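Local coordinates for YciF Bacterial Stress Response Protein (Salmonella enterica subsp. enterica serovar Typhimurium, PDB 4ERU) that is of unknown function but is named a bacterial stress-response protein and binds two magnesium ions within a ferritin-like helix bundle, at residues Glu10-His15 with Ala124-Gln129; His15-Thr20 with Glu59-Ile64; Leu31-Arg36 with Glu90-Thr95; Ala35-Asn40 with Ala103-Ala108. All coordinates share one frame; numbering follows the deposited sequence. Where two conformers were deposited one is given.

Contact 1: residues Glu10-His15 with Ala124-Gln129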
# COMPACT_ATOMS: atom_id res chain seq x y z
N GLU A 10 -5.79 -2.13 -22.46
CA GLU A 10 -7.00 -2.91 -22.16
C GLU A 10 -6.68 -4.14 -21.32
O GLU A 10 -7.37 -4.39 -20.33
CB GLU A 10 -7.72 -3.33 -23.45
CG GLU A 10 -8.27 -2.15 -24.31
CD GLU A 10 -7.23 -1.35 -25.17
OE1 GLU A 10 -5.97 -1.51 -25.08
OE2 GLU A 10 -7.70 -0.49 -25.95
N ASP A 11 -5.66 -4.91 -21.70
CA ASP A 11 -5.25 -6.09 -20.93
C ASP A 11 -4.78 -5.69 -19.54
O ASP A 11 -5.04 -6.40 -18.57
CB ASP A 11 -4.09 -6.84 -21.59
CG ASP A 11 -4.44 -7.44 -22.95
OD1 ASP A 11 -5.62 -7.85 -23.17
OD2 ASP A 11 -3.51 -7.52 -23.78
N LEU A 12 -4.06 -4.57 -19.45
CA LEU A 12 -3.52 -4.13 -18.17
C LEU A 12 -4.67 -3.86 -17.23
O LEU A 12 -4.65 -4.32 -16.11
CB LEU A 12 -2.65 -2.88 -18.30
CG LEU A 12 -2.05 -2.25 -17.02
CD1 LEU A 12 -1.24 -3.27 -16.21
CD2 LEU A 12 -1.16 -1.07 -17.41
N PHE A 13 -5.68 -3.14 -17.74
CA PHE A 13 -6.82 -2.77 -16.93
C PHE A 13 -7.56 -4.03 -16.46
O PHE A 13 -8.01 -4.10 -15.34
CB PHE A 13 -7.73 -1.84 -17.72
CG PHE A 13 -9.02 -1.52 -17.04
CD1 PHE A 13 -9.13 -0.41 -16.22
CD2 PHE A 13 -10.14 -2.33 -17.23
CE1 PHE A 13 -10.33 -0.10 -15.58
CE2 PHE A 13 -11.34 -2.04 -16.61
CZ PHE A 13 -11.44 -0.92 -15.76
N ILE A 14 -7.67 -5.02 -17.32
CA ILE A 14 -8.32 -6.27 -16.95
C ILE A 14 -7.49 -7.01 -15.92
O ILE A 14 -8.03 -7.57 -14.98
CB ILE A 14 -8.57 -7.17 -18.22
CG1 ILE A 14 -9.77 -6.65 -19.03
CG2 ILE A 14 -8.71 -8.68 -17.86
CD1 ILE A 14 -9.93 -7.41 -20.34
N HIS A 15 -6.17 -7.02 -16.09
CA HIS A 15 -5.29 -7.69 -15.14
C HIS A 15 -5.47 -7.10 -13.73
O HIS A 15 -5.71 -7.83 -12.75
CB HIS A 15 -3.81 -7.60 -15.56
CG HIS A 15 -2.89 -8.30 -14.60
ND1 HIS A 15 -2.26 -7.65 -13.56
CD2 HIS A 15 -2.54 -9.61 -14.50
CE1 HIS A 15 -1.55 -8.52 -12.87
NE2 HIS A 15 -1.71 -9.72 -13.41
N ALA A 124 -8.91 4.00 -12.03
CA ALA A 124 -9.66 5.16 -12.45
C ALA A 124 -8.91 5.88 -13.60
O ALA A 124 -9.53 6.22 -14.62
CB ALA A 124 -9.92 6.10 -11.29
N THR A 125 -7.59 6.03 -13.48
CA THR A 125 -6.76 6.57 -14.57
C THR A 125 -6.94 5.82 -15.90
O THR A 125 -7.21 6.42 -16.95
CB THR A 125 -5.26 6.67 -14.17
OG1 THR A 125 -5.13 7.65 -13.13
CG2 THR A 125 -4.37 7.10 -15.37
N LEU A 126 -6.79 4.51 -15.87
CA LEU A 126 -6.91 3.71 -17.06
C LEU A 126 -8.35 3.70 -17.58
O LEU A 126 -8.56 3.66 -18.78
CB LEU A 126 -6.44 2.29 -16.81
CG LEU A 126 -5.00 2.10 -16.33
CD1 LEU A 126 -4.75 0.59 -16.14
CD2 LEU A 126 -3.99 2.72 -17.27
N ALA A 127 -9.34 3.70 -16.68
CA ALA A 127 -10.73 3.77 -17.13
C ALA A 127 -10.99 5.04 -17.93
O ALA A 127 -11.60 4.96 -18.99
CB ALA A 127 -11.74 3.63 -15.98
N GLU A 128 -10.55 6.18 -17.43
CA GLU A 128 -10.67 7.47 -18.12
C GLU A 128 -10.02 7.43 -19.50
O GLU A 128 -10.64 7.80 -20.50
CB GLU A 128 -10.08 8.62 -17.29
CG GLU A 128 -10.36 10.01 -17.89
CD GLU A 128 -10.35 11.13 -16.84
OE1 GLU A 128 -9.52 11.09 -15.91
OE2 GLU A 128 -11.16 12.08 -16.95
N GLN A 129 -8.79 6.93 -19.54
CA GLN A 129 -8.07 6.78 -20.80
C GLN A 129 -8.79 5.88 -21.81
O GLN A 129 -8.77 6.14 -23.00
CB GLN A 129 -6.66 6.24 -20.52
CG GLN A 129 -5.82 6.04 -21.75
CD GLN A 129 -4.39 5.64 -21.43
OE1 GLN A 129 -3.91 5.77 -20.28
NE2 GLN A 129 -3.68 5.18 -22.47

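Contact 2: residues His15-Thr20 with Glu59-Ile64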
# COMPACT_ATOMS: atom_id res chain seq x y z
N HIS A 15 -6.17 -7.02 -16.09
CA HIS A 15 -5.29 -7.69 -15.14
C HIS A 15 -5.47 -7.10 -13.73
O HIS A 15 -5.71 -7.83 -12.75
CB HIS A 15 -3.81 -7.60 -15.56
CG HIS A 15 -2.89 -8.30 -14.60
ND1 HIS A 15 -2.26 -7.65 -13.56
CD2 HIS A 15 -2.54 -9.61 -14.50
CE1 HIS A 15 -1.55 -8.52 -12.87
NE2 HIS A 15 -1.71 -9.72 -13.41
N LEU A 16 -5.40 -5.78 -13.64
CA LEU A 16 -5.45 -5.08 -12.35
C LEU A 16 -6.85 -5.10 -11.78
O LEU A 16 -7.01 -5.21 -10.56
CB LEU A 16 -4.98 -3.62 -12.48
CG LEU A 16 -3.55 -3.37 -13.01
CD1 LEU A 16 -3.36 -1.88 -13.31
CD2 LEU A 16 -2.48 -3.86 -12.01
N LEU A 17 -7.86 -4.99 -12.63
CA LEU A 17 -9.23 -5.12 -12.12
C LEU A 17 -9.39 -6.51 -11.50
O LEU A 17 -9.94 -6.65 -10.41
CB LEU A 17 -10.30 -4.86 -13.21
CG LEU A 17 -11.74 -4.85 -12.69
CD1 LEU A 17 -11.98 -3.73 -11.60
CD2 LEU A 17 -12.72 -4.70 -13.85
N SER A 18 -8.88 -7.52 -12.18
CA SER A 18 -8.97 -8.91 -11.68
C SER A 18 -8.22 -9.12 -10.36
O SER A 18 -8.71 -9.84 -9.49
CB SER A 18 -8.46 -9.90 -12.73
OG SER A 18 -9.21 -9.74 -13.94
N ASP A 19 -7.04 -8.52 -10.25
CA ASP A 19 -6.22 -8.57 -9.04
C ASP A 19 -7.00 -7.91 -7.87
O ASP A 19 -7.09 -8.47 -6.77
CB ASP A 19 -4.91 -7.80 -9.33
CG ASP A 19 -3.97 -7.70 -8.12
OD1 ASP A 19 -3.21 -8.67 -7.88
OD2 ASP A 19 -3.95 -6.63 -7.44
N THR A 20 -7.55 -6.72 -8.12
CA THR A 20 -8.30 -5.99 -7.10
C THR A 20 -9.53 -6.77 -6.64
O THR A 20 -9.86 -6.75 -5.45
CB THR A 20 -8.68 -4.60 -7.65
OG1 THR A 20 -7.46 -3.90 -7.91
CG2 THR A 20 -9.51 -3.79 -6.67
N GLU A 59 -19.65 -5.43 -5.43
CA GLU A 59 -20.81 -5.26 -6.31
C GLU A 59 -20.54 -4.19 -7.37
O GLU A 59 -20.96 -4.35 -8.51
CB GLU A 59 -22.08 -4.94 -5.52
CG GLU A 59 -23.21 -4.37 -6.40
CD GLU A 59 -23.75 -5.39 -7.38
OE1 GLU A 59 -23.74 -6.60 -7.06
OE2 GLU A 59 -24.17 -4.98 -8.48
N ARG A 60 -19.80 -3.14 -7.02
CA ARG A 60 -19.41 -2.15 -8.06
C ARG A 60 -18.55 -2.78 -9.15
O ARG A 60 -18.66 -2.44 -10.34
CB ARG A 60 -18.64 -0.95 -7.49
CG ARG A 60 -19.42 -0.09 -6.56
CD ARG A 60 -18.92 1.39 -6.54
NE ARG A 60 -19.68 2.09 -5.49
CZ ARG A 60 -19.27 2.27 -4.24
NH1 ARG A 60 -18.05 1.88 -3.86
NH2 ARG A 60 -20.06 2.86 -3.35
N ILE A 61 -17.65 -3.66 -8.75
CA ILE A 61 -16.79 -4.31 -9.72
C ILE A 61 -17.67 -5.17 -10.66
O ILE A 61 -17.47 -5.14 -11.87
CB ILE A 61 -15.68 -5.16 -9.05
CG1 ILE A 61 -14.69 -4.25 -8.27
CG2 ILE A 61 -14.97 -6.05 -10.09
CD1 ILE A 61 -13.51 -5.02 -7.55
N ASP A 62 -18.66 -5.91 -10.13
CA ASP A 62 -19.58 -6.65 -11.02
C ASP A 62 -20.27 -5.70 -12.01
O ASP A 62 -20.32 -5.99 -13.20
CB ASP A 62 -20.61 -7.48 -10.26
CG ASP A 62 -19.98 -8.59 -9.46
OD1 ASP A 62 -18.88 -9.08 -9.82
OD2 ASP A 62 -20.58 -8.97 -8.44
N GLN A 63 -20.77 -4.57 -11.51
CA GLN A 63 -21.32 -3.50 -12.36
C GLN A 63 -20.35 -2.94 -13.40
O GLN A 63 -20.75 -2.69 -14.54
CB GLN A 63 -21.86 -2.36 -11.52
CG GLN A 63 -23.06 -2.70 -10.70
CD GLN A 63 -23.52 -1.50 -9.90
OE1 GLN A 63 -23.83 -1.61 -8.73
NE2 GLN A 63 -23.54 -0.33 -10.55
N ILE A 64 -19.10 -2.71 -13.02
CA ILE A 64 -18.05 -2.31 -13.97
C ILE A 64 -17.91 -3.37 -15.09
O ILE A 64 -17.79 -3.02 -16.27
CB ILE A 64 -16.69 -2.06 -13.25
CG1 ILE A 64 -16.73 -0.72 -12.49
CG2 ILE A 64 -15.52 -2.10 -14.24
CD1 ILE A 64 -15.77 -0.63 -11.28

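Contact 3: residues Leu31-Arg36 with Glu90-Thr95. With MLT (D-malate), chain C.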
# COMPACT_ATOMS: atom_id res chain seq x y z
N LEU A 31 -11.94 -10.05 7.40
CA LEU A 31 -12.41 -8.99 8.26
C LEU A 31 -13.16 -9.49 9.49
O LEU A 31 -13.06 -8.88 10.54
CB LEU A 31 -13.25 -7.97 7.48
CG LEU A 31 -12.37 -6.94 6.70
CD1 LEU A 31 -13.20 -6.24 5.62
CD2 LEU A 31 -11.81 -5.93 7.66
N PRO A 32 -13.91 -10.60 9.38
CA PRO A 32 -14.62 -11.04 10.61
C PRO A 32 -13.69 -11.36 11.79
O PRO A 32 -13.98 -11.00 12.93
CB PRO A 32 -15.34 -12.32 10.14
CG PRO A 32 -15.61 -12.05 8.68
CD PRO A 32 -14.29 -11.45 8.23
N LYS A 33 -12.60 -12.06 11.49
CA LYS A 33 -11.60 -12.36 12.49
C LYS A 33 -10.95 -11.11 13.05
O LYS A 33 -10.72 -11.00 14.27
CB LYS A 33 -10.54 -13.28 11.90
CG LYS A 33 -9.32 -13.28 12.78
CD LYS A 33 -8.88 -14.64 13.07
CE LYS A 33 -7.83 -15.07 12.12
NZ LYS A 33 -6.92 -15.85 12.99
N LEU A 34 -10.66 -10.14 12.17
CA LEU A 34 -10.09 -8.88 12.64
C LEU A 34 -11.05 -8.20 13.61
O LEU A 34 -10.63 -7.67 14.64
CB LEU A 34 -9.74 -7.93 11.46
CG LEU A 34 -8.74 -8.47 10.44
CD1 LEU A 34 -8.33 -7.42 9.37
CD2 LEU A 34 -7.49 -9.05 11.13
N ALA A 35 -12.35 -8.22 13.30
CA ALA A 35 -13.31 -7.60 14.17
C ALA A 35 -13.32 -8.29 15.54
O ALA A 35 -13.42 -7.61 16.55
CB ALA A 35 -14.72 -7.58 13.54
N ARG A 36 -13.17 -9.62 15.57
CA ARG A 36 -13.23 -10.37 16.85
C ARG A 36 -11.97 -10.18 17.67
O ARG A 36 -12.03 -10.16 18.90
CB ARG A 36 -13.36 -11.88 16.61
CG ARG A 36 -14.62 -12.29 15.97
CD ARG A 36 -14.81 -13.81 16.04
NE ARG A 36 -13.78 -14.60 15.37
CZ ARG A 36 -13.77 -14.96 14.08
NH1 ARG A 36 -14.72 -14.58 13.23
NH2 ARG A 36 -12.77 -15.71 13.63
N GLU A 90 -0.65 -12.66 11.75
CA GLU A 90 0.56 -12.81 12.58
C GLU A 90 0.52 -11.82 13.76
O GLU A 90 0.93 -12.15 14.87
CB GLU A 90 1.85 -12.63 11.76
CG GLU A 90 3.15 -13.02 12.55
CD GLU A 90 4.49 -12.49 11.93
OE1 GLU A 90 4.44 -11.62 11.01
OE2 GLU A 90 5.60 -12.95 12.37
N VAL A 91 0.02 -10.62 13.52
CA VAL A 91 -0.16 -9.67 14.59
C VAL A 91 -1.03 -10.28 15.69
O VAL A 91 -0.68 -10.18 16.87
CB VAL A 91 -0.75 -8.33 14.05
CG1 VAL A 91 -1.39 -7.50 15.18
CG2 VAL A 91 0.36 -7.53 13.32
N ILE A 92 -2.15 -10.90 15.32
CA ILE A 92 -3.04 -11.49 16.32
C ILE A 92 -2.36 -12.60 17.14
O ILE A 92 -2.48 -12.62 18.37
CB ILE A 92 -4.33 -12.02 15.68
CG1 ILE A 92 -5.09 -10.87 14.99
CG2 ILE A 92 -5.18 -12.74 16.72
CD1 ILE A 92 -6.17 -11.37 13.98
N GLU A 93 -1.63 -13.50 16.48
CA GLU A 93 -0.93 -14.54 17.21
C GLU A 93 0.23 -14.01 18.07
O GLU A 93 0.59 -14.63 19.05
CB GLU A 93 -0.47 -15.67 16.28
CG GLU A 93 -1.61 -16.40 15.57
CD GLU A 93 -2.62 -17.01 16.53
OE1 GLU A 93 -2.20 -17.72 17.47
OE2 GLU A 93 -3.84 -16.80 16.34
N SER A 94 0.78 -12.84 17.72
CA SER A 94 1.99 -12.34 18.40
C SER A 94 1.74 -11.33 19.52
O SER A 94 2.69 -10.70 20.00
CB SER A 94 2.90 -11.65 17.38
OG SER A 94 3.33 -12.58 16.41
N THR A 95 0.49 -11.14 19.90
CA THR A 95 0.16 -10.13 20.87
C THR A 95 -0.89 -10.67 21.79
O THR A 95 -1.54 -11.68 21.50
CB THR A 95 -0.41 -8.83 20.22
OG1 THR A 95 -1.54 -9.16 19.39
CG2 THR A 95 0.65 -8.07 19.39
C1 MLT C . -7.80 -14.63 18.83
O1 MLT C . -6.61 -15.00 18.91
O2 MLT C . -8.23 -13.60 19.40
C2 MLT C . -8.76 -15.45 18.02
O3 MLT C . -8.02 -16.29 17.12
C3 MLT C . -9.66 -14.53 17.21
C4 MLT C . -10.74 -15.35 16.53
O4 MLT C . -10.43 -15.99 15.50
O5 MLT C . -11.88 -15.35 17.02

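Contact 4: residues Ala35-Asn40 with Ala103-Ala108. With MLT (D-malate), chain C.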
# COMPACT_ATOMS: atom_id res chain seq x y z
N ALA A 35 -12.35 -8.22 13.30
CA ALA A 35 -13.31 -7.60 14.17
C ALA A 35 -13.32 -8.29 15.54
O ALA A 35 -13.42 -7.61 16.55
CB ALA A 35 -14.72 -7.58 13.54
N ARG A 36 -13.17 -9.62 15.57
CA ARG A 36 -13.23 -10.37 16.85
C ARG A 36 -11.97 -10.18 17.67
O ARG A 36 -12.03 -10.16 18.90
CB ARG A 36 -13.36 -11.88 16.61
CG ARG A 36 -14.62 -12.29 15.97
CD ARG A 36 -14.81 -13.81 16.04
NE ARG A 36 -13.78 -14.60 15.37
CZ ARG A 36 -13.77 -14.96 14.08
NH1 ARG A 36 -14.72 -14.58 13.23
NH2 ARG A 36 -12.77 -15.71 13.63
N ALA A 37 -10.85 -10.03 16.97
CA ALA A 37 -9.52 -10.00 17.58
C ALA A 37 -9.26 -8.75 18.40
O ALA A 37 -8.35 -8.72 19.23
CB ALA A 37 -8.44 -10.17 16.51
N THR A 38 -10.05 -7.72 18.19
CA THR A 38 -9.88 -6.52 19.00
C THR A 38 -10.89 -6.42 20.11
O THR A 38 -12.09 -6.69 19.91
CB THR A 38 -9.85 -5.22 18.17
OG1 THR A 38 -9.90 -4.11 19.07
CG2 THR A 38 -10.99 -5.14 17.18
N SER A 39 -10.42 -6.04 21.31
CA SER A 39 -11.30 -5.77 22.45
C SER A 39 -11.86 -4.35 22.40
O SER A 39 -12.87 -4.07 23.06
CB SER A 39 -10.55 -5.97 23.78
OG SER A 39 -9.28 -5.32 23.71
N ASN A 40 -11.22 -3.46 21.65
CA ASN A 40 -11.76 -2.11 21.51
C ASN A 40 -13.00 -2.12 20.64
O ASN A 40 -12.94 -2.50 19.47
CB ASN A 40 -10.76 -1.13 20.91
CG ASN A 40 -11.31 0.29 20.90
OD1 ASN A 40 -11.82 0.76 19.89
ND2 ASN A 40 -11.25 0.95 22.05
N ALA A 103 -3.26 -1.19 18.12
CA ALA A 103 -2.32 -0.35 17.37
C ALA A 103 -1.76 -1.09 16.17
O ALA A 103 -1.65 -0.53 15.08
CB ALA A 103 -1.17 0.14 18.28
N ALA A 104 -1.41 -2.36 16.36
CA ALA A 104 -0.73 -3.14 15.34
C ALA A 104 -1.69 -3.62 14.27
O ALA A 104 -1.32 -3.72 13.09
CB ALA A 104 0.02 -4.32 16.00
N LEU A 105 -2.93 -3.89 14.66
CA LEU A 105 -3.98 -4.23 13.73
C LEU A 105 -4.41 -3.04 12.85
O LEU A 105 -4.69 -3.19 11.65
CB LEU A 105 -5.20 -4.74 14.48
CG LEU A 105 -5.12 -6.21 14.90
CD1 LEU A 105 -6.43 -6.62 15.60
CD2 LEU A 105 -4.81 -7.10 13.69
N ILE A 106 -4.51 -1.86 13.46
CA ILE A 106 -4.79 -0.64 12.71
C ILE A 106 -3.72 -0.42 11.66
O ILE A 106 -4.04 -0.19 10.50
CB ILE A 106 -4.92 0.59 13.61
CG1 ILE A 106 -6.21 0.51 14.42
CG2 ILE A 106 -5.00 1.87 12.75
CD1 ILE A 106 -6.20 1.41 15.66
N ALA A 107 -2.46 -0.57 12.06
CA ALA A 107 -1.35 -0.43 11.11
C ALA A 107 -1.45 -1.39 9.92
O ALA A 107 -1.26 -1.00 8.76
CB ALA A 107 0.01 -0.59 11.85
N ALA A 108 -1.76 -2.66 10.22
CA ALA A 108 -1.83 -3.71 9.22
C ALA A 108 -2.99 -3.38 8.29
O ALA A 108 -2.85 -3.49 7.04
CB ALA A 108 -2.04 -5.13 9.91
C1 MLT C . -7.80 -14.63 18.83
O1 MLT C . -6.61 -15.00 18.91
O2 MLT C . -8.23 -13.60 19.40
C2 MLT C . -8.76 -15.45 18.02
O3 MLT C . -8.02 -16.29 17.12
C3 MLT C . -9.66 -14.53 17.21
C4 MLT C . -10.74 -15.35 16.53
O4 MLT C . -10.43 -15.99 15.50
O5 MLT C . -11.88 -15.35 17.02

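Contact 1: residues Glu10-His15 with Ala124-Gln129
F13 and L126 make the close part of this helix-helix contact, with L12 and A127 beside them. The F13 and L126 side chains run alongside each other in opposite senses, and L126 CB lies 3.9 Å from F13 CD1, at the ring edge near its plane. The neighbouring ring atom F13 CE1 reaches A127 CB, 4.0 Å away. Farther out on the L126 side chain, its CD1 methyl meets L12 CG at 4.0 Å, the two leucine side chains crossing at about a right angle. Both L12 and F13 reach over because CG is anti to the backbone N (chi1 177° and 173°), whereas L126 has CG anti to its carbonyl carbon. Y132 packs edge-to-face with F13, and L139 of helix 133-159 touches both F13 and A127, extending the apolar cluster. The outer side is looser: E10 and E128 are exposed, and D11 turns its OD2 to the backbone N of K7 rather than to helix 99-130. The axes of segments 10-15 and 124-129 approach to 10.2 Å and run at 144°, so the contact is inclined antiparallel apolar packing at one end of a ferritin-like helix bundle.

Contact 2: residues His15-Thr20 with Glu59-Ile64
L17, I61 and I64 bury most of the surface in this antiparallel helix pair of the ferritin-like bundle, where the axes of segments 15-20 and 59-64 run at 154° and come within 11.4 Å. L17 divides its isobutyl fork between two isoleucines one helical turn apart. Its CD2 methyl comes to 3.8 Å from I64 CG2, and its CD1 methyl to 4.1 Å from I61 CG2. L17 and I61 overlap side by side, heading opposite ways; L17 meets I64 at a slant. The leucine fork points across because CG stands anti to the backbone N (chi1 -174°), and each isoleucine answers with its CG2 branch, likewise anti to its own N. I61 also packs on Y21 of helix 9-37 and Y120 of helix 99-130, while I64 rests on L138 and L139 of helix 133-159, so that two further helices border the pair. T20 lengthens the contact towards the metal site, its side chain lying about 6 Å from a bound magnesium ion. Its methyl CG2 approaches I61 CD1 at 4.3 Å, leaving the hydroxyl for its own helix: T20 OG1 donates to L16 O at 3.0 Å, arriving from the opposite face of that carbonyl plane to T20 N.

Contact 3: residues Leu31-Arg36 with Glu90-Thr95
I92 reaches from helix 79-93 to K33 and L34 with the far end of its side chain: CD1 lies 3.9 Å from K33 CG and equally far from L34 CD2. L34 crosses I92 at about a right angle, whereas the lysine chain passes it at a slant. K33 leaves the backbone with CG anti to N (chi1 164°) and then bends at each later torsion, laying its methylene groups beside the bound D-malate; K33 CD comes to 3.2 Å from malate O4. I92 supplies another wall, its CG2 methyl 3.5 Å from malate O1. The malate carboxylate O4/O5 is gripped by two N-H groups of R36. NE donates to O5 at 2.6 Å, nearly straight at 172°, and NH2 donates to O4 at 3.0 Å with an angle of 162°; O4 lies in the guanidinium plane. One face of that group has K33 CA above it, offset towards the rim. In the next shell, R101 and L105 of helix 99-130 touch I92, and T95 OG1, which also donates to V91 O, bonds to R101 NE. Paired guanidinium-carboxylate bonds beside aliphatic walls are typical of an anion-binding pocket; here K33, R36, I92 and R101 line it and D-malate occupies it.

Contact 4: residues Ala35-Asn40 with Ala103-Ala108
L105 carries CG anti to its carbonyl carbon (chi1 -81°), and with chi2 at -178° this brings CD1 up to A37 and T38, in the last part of helix 9-37 and the turn that follows. The contact thus joins that region of the first bundle helix of this ferritin-like fold to the early part of helix 99-130. Its apolar core is small: L105 CD1 meets A37 CB at 4.2 Å and stands 4.5 Å from T38 CB, and 78 Å² is buried in all. The nearest CA pair, T38 and L105, is still 8.2 Å apart, so side chains alone bridge the gap. V91 and I92 of helix 79-93 extend the packing, V91 against L105 and I92 against A37. Polar bonds just outside the core tie the same two regions together: T38 OG1 pairs with D102 OD1, and the A37 carbonyl oxygen with R101 NH1. R101 also belongs to the D-malate pocket, as does R36, one residue before A37. After T38 the chain leads into helix 41-66. N40 is the N-cap residue there, its OD1 bonded to L43 N, while an ST turn closes the bend: N40 N donates to T38 OG1 at 3.0 Å, with an N-H...O angle of 132°.

In the fold
All four contacts use helix 9-37 and fall into two groups at opposite sides of the chain's centre. Contacts 1 and 2 share H15, have centres 11 Å apart and touch through L126 CD1 and L16 CD1 at 4.0 Å. Contacts 3 and 4 lie closer still, 6 Å between centres, and touch where V91 CG1 meets A104 CB at 3.6 Å; both include R36 and touch D-malate. Between the groups, the centres of contacts 1 and 3 are 34 Å apart. The bound magnesium ions lie between: one is about 6 Å from the T20 side chain of contact 2, and about 10 Å separates the L34 side chain of contact 3 from a magnesium ion.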